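Long-range contact in ceramide very long chain fatty acid hydroxylase SCS7 (Saccharomyces cerevisiae, PDB 4ZR1), which hydroxylates the very long chain fatty acid of ceramides, probably at C-2, using two bound zinc ions that likely form a catalytic dimetal centre: residues A[64-78]-A[157-171]. Residues are numbered along the deposited sequence; the frame is centred on the assembly and turned at random.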
loop_
_atom_site.group_PDB
_atom_site.type_symbol
_atom_site.label_atom_id
_atom_site.label_comp_id
_atom_site.label_asym_id
_atom_site.label_seq_id
_atom_site.Cartn_x
_atom_site.Cartn_y
_atom_site.Cartn_z
ATOM N N ILE A 64 -3.950 17.995 -6.853
ATOM C CA ILE A 64 -4.460 16.892 -7.669
ATOM C C ILE A 64 -5.912 17.109 -8.079
ATOM O O ILE A 64 -6.278 16.884 -9.236
ATOM C CB ILE A 64 -4.381 15.543 -6.919
ATOM C CG1 ILE A 64 -2.942 15.178 -6.596
ATOM C CG2 ILE A 64 -5.013 14.422 -7.735
ATOM C CD1 ILE A 64 -2.833 13.900 -5.795
ATOM N N LEU A 65 -6.733 17.515 -7.107
ATOM C CA LEU A 65 -8.139 17.846 -7.339
ATOM C C LEU A 65 -8.346 18.942 -8.396
ATOM O O LEU A 65 -9.362 18.955 -9.088
ATOM C CB LEU A 65 -8.803 18.278 -6.029
ATOM C CG LEU A 65 -8.925 17.206 -4.950
ATOM C CD1 LEU A 65 -9.565 17.775 -3.703
ATOM C CD2 LEU A 65 -9.737 16.048 -5.466
ATOM N N ARG A 66 -7.392 19.857 -8.519
ATOM C CA ARG A 66 -7.535 20.973 -9.437
ATOM C C ARG A 66 -6.462 20.931 -10.518
ATOM O O ARG A 66 -5.836 21.941 -10.825
ATOM C CB ARG A 66 -7.473 22.310 -8.680
ATOM C CG ARG A 66 -8.483 22.436 -7.541
ATOM C CD ARG A 66 -8.328 23.749 -6.752
ATOM N NE ARG A 66 -6.951 24.009 -6.326
ATOM C CZ ARG A 66 -6.601 24.935 -5.434
ATOM N NH1 ARG A 66 -7.527 25.689 -4.854
ATOM N NH2 ARG A 66 -5.324 25.103 -5.111
ATOM N N SER A 67 -6.251 19.757 -11.097
ATOM C CA SER A 67 -5.170 19.584 -12.059
ATOM C C SER A 67 -5.691 19.506 -13.485
ATOM O O SER A 67 -6.894 19.389 -13.706
ATOM C CB SER A 67 -4.373 18.321 -11.732
ATOM O OG SER A 67 -5.131 17.152 -12.006
ATOM N N ASP A 68 -4.776 19.573 -14.448
ATOM C CA ASP A 68 -5.118 19.376 -15.854
ATOM C C ASP A 68 -4.438 18.099 -16.346
ATOM O O ASP A 68 -4.072 17.972 -17.517
ATOM C CB ASP A 68 -4.715 20.591 -16.702
ATOM C CG ASP A 68 -3.220 20.862 -16.671
ATOM O OD1 ASP A 68 -2.552 20.460 -15.693
ATOM O OD2 ASP A 68 -2.713 21.498 -17.619
ATOM N N PHE A 69 -4.270 17.154 -15.428
ATOM C CA PHE A 69 -3.685 15.863 -15.757
ATOM C C PHE A 69 -4.665 15.014 -16.551
ATOM O O PHE A 69 -5.866 15.004 -16.273
ATOM C CB PHE A 69 -3.292 15.086 -14.489
ATOM C CG PHE A 69 -2.272 15.772 -13.624
ATOM C CD1 PHE A 69 -1.313 16.605 -14.172
ATOM C CD2 PHE A 69 -2.277 15.574 -12.249
ATOM C CE1 PHE A 69 -0.375 17.227 -13.369
ATOM C CE2 PHE A 69 -1.342 16.198 -11.440
ATOM C CZ PHE A 69 -0.390 17.026 -12.004
ATOM N N LYS A 70 -4.156 14.281 -17.525
ATOM C CA LYS A 70 -4.916 13.152 -18.020
ATOM C C LYS A 70 -4.359 11.879 -17.400
ATOM O O LYS A 70 -3.203 11.832 -16.966
ATOM C CB LYS A 70 -4.925 13.085 -19.555
ATOM C CG LYS A 70 -3.968 14.007 -20.288
ATOM C CD LYS A 70 -4.534 14.244 -21.679
ATOM C CE LYS A 70 -3.676 15.152 -22.560
ATOM N NZ LYS A 70 -4.015 14.959 -24.009
ATOM N N LYS A 71 -5.217 10.866 -17.339
ATOM C CA LYS A 71 -4.975 9.648 -16.572
ATOM C C LYS A 71 -3.599 9.025 -16.788
ATOM O O LYS A 71 -2.917 8.682 -15.827
ATOM C CB LYS A 71 -6.056 8.623 -16.904
ATOM C CG LYS A 71 -5.847 7.255 -16.287
ATOM C CD LYS A 71 -6.060 6.160 -17.321
ATOM C CE LYS A 71 -4.910 6.103 -18.299
ATOM N NZ LYS A 71 -5.098 5.074 -19.359
ATOM N N ASP A 72 -3.189 8.878 -18.041
ATOM C CA ASP A 72 -1.930 8.204 -18.339
ATOM C C ASP A 72 -0.736 8.926 -17.728
ATOM O O ASP A 72 0.260 8.301 -17.369
ATOM C CB ASP A 72 -1.740 8.064 -19.849
ATOM C CG ASP A 72 -2.479 6.872 -20.418
ATOM O OD1 ASP A 72 -1.942 5.752 -20.326
ATOM O OD2 ASP A 72 -3.593 7.049 -20.952
ATOM N N PHE A 73 -0.845 10.243 -17.603
ATOM C CA PHE A 73 0.234 11.046 -17.045
ATOM C C PHE A 73 0.272 10.923 -15.528
ATOM O O PHE A 73 1.342 10.775 -14.926
ATOM C CB PHE A 73 0.073 12.499 -17.454
ATOM C CG PHE A 73 1.113 13.410 -16.873
ATOM C CD1 PHE A 73 2.448 13.258 -17.215
ATOM C CD2 PHE A 73 0.754 14.429 -15.991
ATOM C CE1 PHE A 73 3.414 14.099 -16.691
ATOM C CE2 PHE A 73 1.713 15.276 -15.460
ATOM C CZ PHE A 73 3.049 15.111 -15.811
ATOM N N TYR A 74 -0.902 10.983 -14.912
ATOM C CA TYR A 74 -1.004 10.790 -13.474
ATOM C C TYR A 74 -0.435 9.433 -13.031
ATOM O O TYR A 74 0.335 9.372 -12.066
ATOM C CB TYR A 74 -2.458 10.911 -13.017
ATOM C CG TYR A 74 -2.644 10.395 -11.621
ATOM C CD1 TYR A 74 -2.282 11.167 -10.518
ATOM C CD2 TYR A 74 -3.139 9.117 -11.397
ATOM C CE1 TYR A 74 -2.432 10.684 -9.226
ATOM C CE2 TYR A 74 -3.290 8.624 -10.112
ATOM C CZ TYR A 74 -2.938 9.408 -9.031
ATOM O OH TYR A 74 -3.092 8.905 -7.761
ATOM N N VAL A 75 -0.812 8.352 -13.725
ATOM C CA VAL A 75 -0.372 7.010 -13.326
ATOM C C VAL A 75 1.115 6.833 -13.589
ATOM O O VAL A 75 1.803 6.162 -12.835
ATOM C CB VAL A 75 -1.158 5.865 -14.047
ATOM C CG1 VAL A 75 -2.644 5.988 -13.792
ATOM C CG2 VAL A 75 -0.886 5.852 -15.534
ATOM N N ASP A 76 1.619 7.456 -14.646
ATOM C CA ASP A 76 3.028 7.329 -14.967
ATOM C C ASP A 76 3.871 8.059 -13.937
ATOM O O ASP A 76 4.985 7.656 -13.623
ATOM C CB ASP A 76 3.316 7.879 -16.362
ATOM C CG ASP A 76 4.740 7.615 -16.802
ATOM O OD1 ASP A 76 5.599 8.503 -16.612
ATOM O OD2 ASP A 76 5.004 6.504 -17.319
ATOM N N GLN A 77 3.324 9.139 -13.402
ATOM C CA GLN A 77 4.117 10.042 -12.590
ATOM C C GLN A 77 4.049 9.718 -11.100
ATOM O O GLN A 77 5.043 9.858 -10.388
ATOM C CB GLN A 77 3.667 11.477 -12.850
ATOM C CG GLN A 77 4.799 12.468 -12.898
ATOM C CD GLN A 77 5.760 12.215 -14.016
ATOM O OE1 GLN A 77 5.385 11.723 -15.082
ATOM N NE2 GLN A 77 7.023 12.530 -13.776
ATOM N N ILE A 78 2.878 9.281 -10.641
ATOM C CA ILE A 78 2.653 8.975 -9.227
ATOM C C ILE A 78 3.452 7.754 -8.757
ATOM O O ILE A 78 3.754 7.631 -7.568
ATOM C CB ILE A 78 1.151 8.726 -8.935
ATOM C CG1 ILE A 78 0.841 8.924 -7.453
ATOM C CG2 ILE A 78 0.729 7.324 -9.378
ATOM C CD1 ILE A 78 0.991 10.344 -6.979
ATOM N N ASP A 157 -4.841 1.870 -11.851
ATOM C CA ASP A 157 -3.945 2.499 -12.836
ATOM C C ASP A 157 -4.570 2.780 -14.204
ATOM O O ASP A 157 -5.447 3.634 -14.313
ATOM C CB ASP A 157 -2.689 1.642 -13.014
ATOM C CG ASP A 157 -1.935 1.428 -11.701
ATOM O OD1 ASP A 157 -2.308 2.037 -10.670
ATOM O OD2 ASP A 157 -0.956 0.658 -11.704
ATOM N N ASP A 158 -4.101 2.074 -15.234
ATOM C CA ASP A 158 -4.564 2.255 -16.619
ATOM C C ASP A 158 -6.091 2.316 -16.731
ATOM O O ASP A 158 -6.630 3.108 -17.500
ATOM C CB ASP A 158 -4.026 1.122 -17.506
ATOM C CG ASP A 158 -4.085 1.448 -18.996
ATOM O OD1 ASP A 158 -4.652 2.498 -19.371
ATOM O OD2 ASP A 158 -3.569 0.637 -19.798
ATOM N N TRP A 159 -6.783 1.495 -15.946
ATOM C CA TRP A 159 -8.238 1.396 -16.016
ATOM C C TRP A 159 -8.970 2.606 -15.409
ATOM O O TRP A 159 -10.200 2.647 -15.401
ATOM C CB TRP A 159 -8.705 0.102 -15.330
ATOM C CG TRP A 159 -8.005 -1.147 -15.843
ATOM C CD1 TRP A 159 -7.603 -1.394 -17.126
ATOM C CD2 TRP A 159 -7.617 -2.304 -15.075
ATOM N NE1 TRP A 159 -6.998 -2.628 -17.206
ATOM C CE2 TRP A 159 -6.993 -3.206 -15.965
ATOM C CE3 TRP A 159 -7.737 -2.662 -13.723
ATOM C CZ2 TRP A 159 -6.490 -4.444 -15.546
ATOM C CZ3 TRP A 159 -7.235 -3.894 -13.310
ATOM C CH2 TRP A 159 -6.624 -4.768 -14.219
ATOM N N LEU A 160 -8.221 3.589 -14.916
ATOM C CA LEU A 160 -8.811 4.769 -14.273
ATOM C C LEU A 160 -9.509 5.725 -15.244
ATOM O O LEU A 160 -9.076 5.893 -16.386
ATOM C CB LEU A 160 -7.737 5.551 -13.511
ATOM C CG LEU A 160 -7.349 5.176 -12.078
ATOM C CD1 LEU A 160 -6.031 5.845 -11.719
ATOM C CD2 LEU A 160 -8.430 5.609 -11.109
ATOM N N PRO A 161 -10.586 6.378 -14.780
ATOM C CA PRO A 161 -11.278 7.410 -15.556
ATOM C C PRO A 161 -10.412 8.631 -15.806
ATOM O O PRO A 161 -9.314 8.736 -15.266
ATOM C CB PRO A 161 -12.466 7.793 -14.665
ATOM C CG PRO A 161 -12.602 6.685 -13.676
ATOM C CD PRO A 161 -11.227 6.147 -13.475
ATOM N N GLU A 162 -10.914 9.552 -16.624
ATOM C CA GLU A 162 -10.289 10.859 -16.768
ATOM C C GLU A 162 -10.936 11.814 -15.779
ATOM O O GLU A 162 -11.644 12.743 -16.160
ATOM C CB GLU A 162 -10.413 11.372 -18.199
ATOM C CG GLU A 162 -9.597 10.563 -19.207
ATOM C CD GLU A 162 -8.098 10.789 -19.059
ATOM O OE1 GLU A 162 -7.712 11.705 -18.299
ATOM O OE2 GLU A 162 -7.306 10.058 -19.699
ATOM N N SER A 163 -10.688 11.551 -14.499
ATOM C CA SER A 163 -11.289 12.299 -13.405
ATOM C C SER A 163 -10.277 12.631 -12.322
ATOM O O SER A 163 -9.459 11.793 -11.942
ATOM C CB SER A 163 -12.445 11.511 -12.791
ATOM O OG SER A 163 -12.906 12.142 -11.610
ATOM N N ASN A 164 -10.343 13.857 -11.815
ATOM C CA ASN A 164 -9.487 14.246 -10.711
ATOM C C ASN A 164 -9.920 13.581 -9.405
ATOM O O ASN A 164 -9.082 13.236 -8.575
ATOM C CB ASN A 164 -9.463 15.768 -10.557
ATOM C CG ASN A 164 -8.654 16.448 -11.641
ATOM O OD1 ASN A 164 -7.827 15.821 -12.299
ATOM N ND2 ASN A 164 -8.863 17.743 -11.810
ATOM N N ILE A 165 -11.225 13.388 -9.226
ATOM C CA ILE A 165 -11.724 12.739 -8.015
ATOM C C ILE A 165 -11.262 11.281 -7.968
ATOM O O ILE A 165 -11.098 10.711 -6.887
ATOM C CB ILE A 165 -13.269 12.799 -7.916
ATOM C CG1 ILE A 165 -13.753 14.242 -7.970
ATOM C CG2 ILE A 165 -13.764 12.151 -6.625
ATOM C CD1 ILE A 165 -15.249 14.372 -7.795
ATOM N N ALA A 166 -11.037 10.689 -9.139
ATOM C CA ALA A 166 -10.538 9.316 -9.209
ATOM C C ALA A 166 -9.056 9.262 -8.852
ATOM O O ALA A 166 -8.622 8.391 -8.097
ATOM C CB ALA A 166 -10.775 8.723 -10.598
ATOM N N PHE A 167 -8.284 10.203 -9.388
ATOM C CA PHE A 167 -6.851 10.278 -9.105
ATOM C C PHE A 167 -6.605 10.536 -7.610
ATOM O O PHE A 167 -5.628 10.058 -7.042
ATOM C CB PHE A 167 -6.177 11.383 -9.933
ATOM C CG PHE A 167 -6.435 11.303 -11.418
ATOM C CD1 PHE A 167 -6.740 10.101 -12.030
ATOM C CD2 PHE A 167 -6.359 12.446 -12.201
ATOM C CE1 PHE A 167 -6.974 10.041 -13.394
ATOM C CE2 PHE A 167 -6.587 12.392 -13.564
ATOM C CZ PHE A 167 -6.895 11.189 -14.161
ATOM N N ALA A 168 -7.483 11.309 -6.979
ATOM C CA ALA A 168 -7.299 11.645 -5.572
ATOM C C ALA A 168 -7.621 10.436 -4.695
ATOM O O ALA A 168 -6.975 10.206 -3.664
ATOM C CB ALA A 168 -8.168 12.857 -5.189
ATOM N N THR A 169 -8.614 9.661 -5.123
ATOM C CA THR A 169 -8.995 8.424 -4.446
ATOM C C THR A 169 -7.877 7.396 -4.538
ATOM O O THR A 169 -7.523 6.748 -3.553
ATOM C CB THR A 169 -10.272 7.817 -5.055
ATOM O OG1 THR A 169 -11.318 8.798 -5.056
ATOM C CG2 THR A 169 -10.718 6.583 -4.261
ATOM N N HIS A 170 -7.337 7.248 -5.742
ATOM C CA HIS A 170 -6.208 6.365 -5.988
ATOM C C HIS A 170 -5.019 6.764 -5.114
ATOM O O HIS A 170 -4.447 5.943 -4.398
ATOM C CB HIS A 170 -5.830 6.411 -7.465
ATOM C CG HIS A 170 -4.659 5.553 -7.817
ATOM N ND1 HIS A 170 -3.356 5.958 -7.629
ATOM C CD2 HIS A 170 -4.595 4.309 -8.347
ATOM C CE1 HIS A 170 -2.539 5.000 -8.024
ATOM N NE2 HIS A 170 -3.264 3.987 -8.464
ATOM N N PHE A 171 -4.665 8.041 -5.186
ATOM C CA PHE A 171 -3.597 8.623 -4.381
ATOM C C PHE A 171 -3.748 8.286 -2.898
ATOM O O PHE A 171 -2.800 7.834 -2.265
ATOM C CB PHE A 171 -3.578 10.139 -4.587
ATOM C CG PHE A 171 -2.518 10.854 -3.811
ATOM C CD1 PHE A 171 -1.213 10.877 -4.264
ATOM C CD2 PHE A 171 -2.836 11.543 -2.647
ATOM C CE1 PHE A 171 -0.233 11.554 -3.553
ATOM C CE2 PHE A 171 -1.862 12.221 -1.930
ATOM C CZ PHE A 171 -0.559 12.233 -2.386
#
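Lys71 NZ is gripped by two atoms of Asp158: it forms a salt bridge to OD1 and a hydrogen bond to the main-chain O, 3.1 Å away, on a lone pair in the carbonyl plane. Asp72 adds a weak bond from its own segment, completing a salt-bridge network beside a helix pair of this sterol desaturase family hydroxylase. The Lys71 chain bends at chi2 and chi3, which brings NZ in nearly end-on to Asp158 OD1 after its CG and CD pass Leu160. Two helices, probably cytoplasmic, 71-78 and the start of 164-179, run nearly parallel here, at 17°. Helix 164-179 goes on to carry zinc-binding histidines. Glu162 OE1 accepts from Lys71 N at 2.8 Å, in the first turn of helix 71-78, where the helix dipole would favour a carboxylate.

Between the helices, the Tyr74 and Phe167 rings form an offset stack, with centroids 4.8 Å apart. Phe167 CB sits over the centre of the Tyr74 ring, and Tyr74 CB over that of Phe167. With CG anti to the backbone N (chi1 166°), Tyr74 extends its hydroxyl to His170, where OH and ND1 are hydrogen-bonded at 3.0 Å. His170 NE2 donates to Asp157 OD1, while OD2 of that carboxylate weakly accepts from the zinc ligand His155. Tyr74 thus lies in a polar chain leading toward the metal centre.

Helix 60-65 packs on helix 164-179. Ile64 is a knob among Asn164, Phe167, Ala168 and Phe171, and its CD1 lies over the Phe171 ring face. Asn164 ND2 makes a weak bond to Leu65 O and a nearly straight one (169°) to Ser67 O, 3.2 Å away.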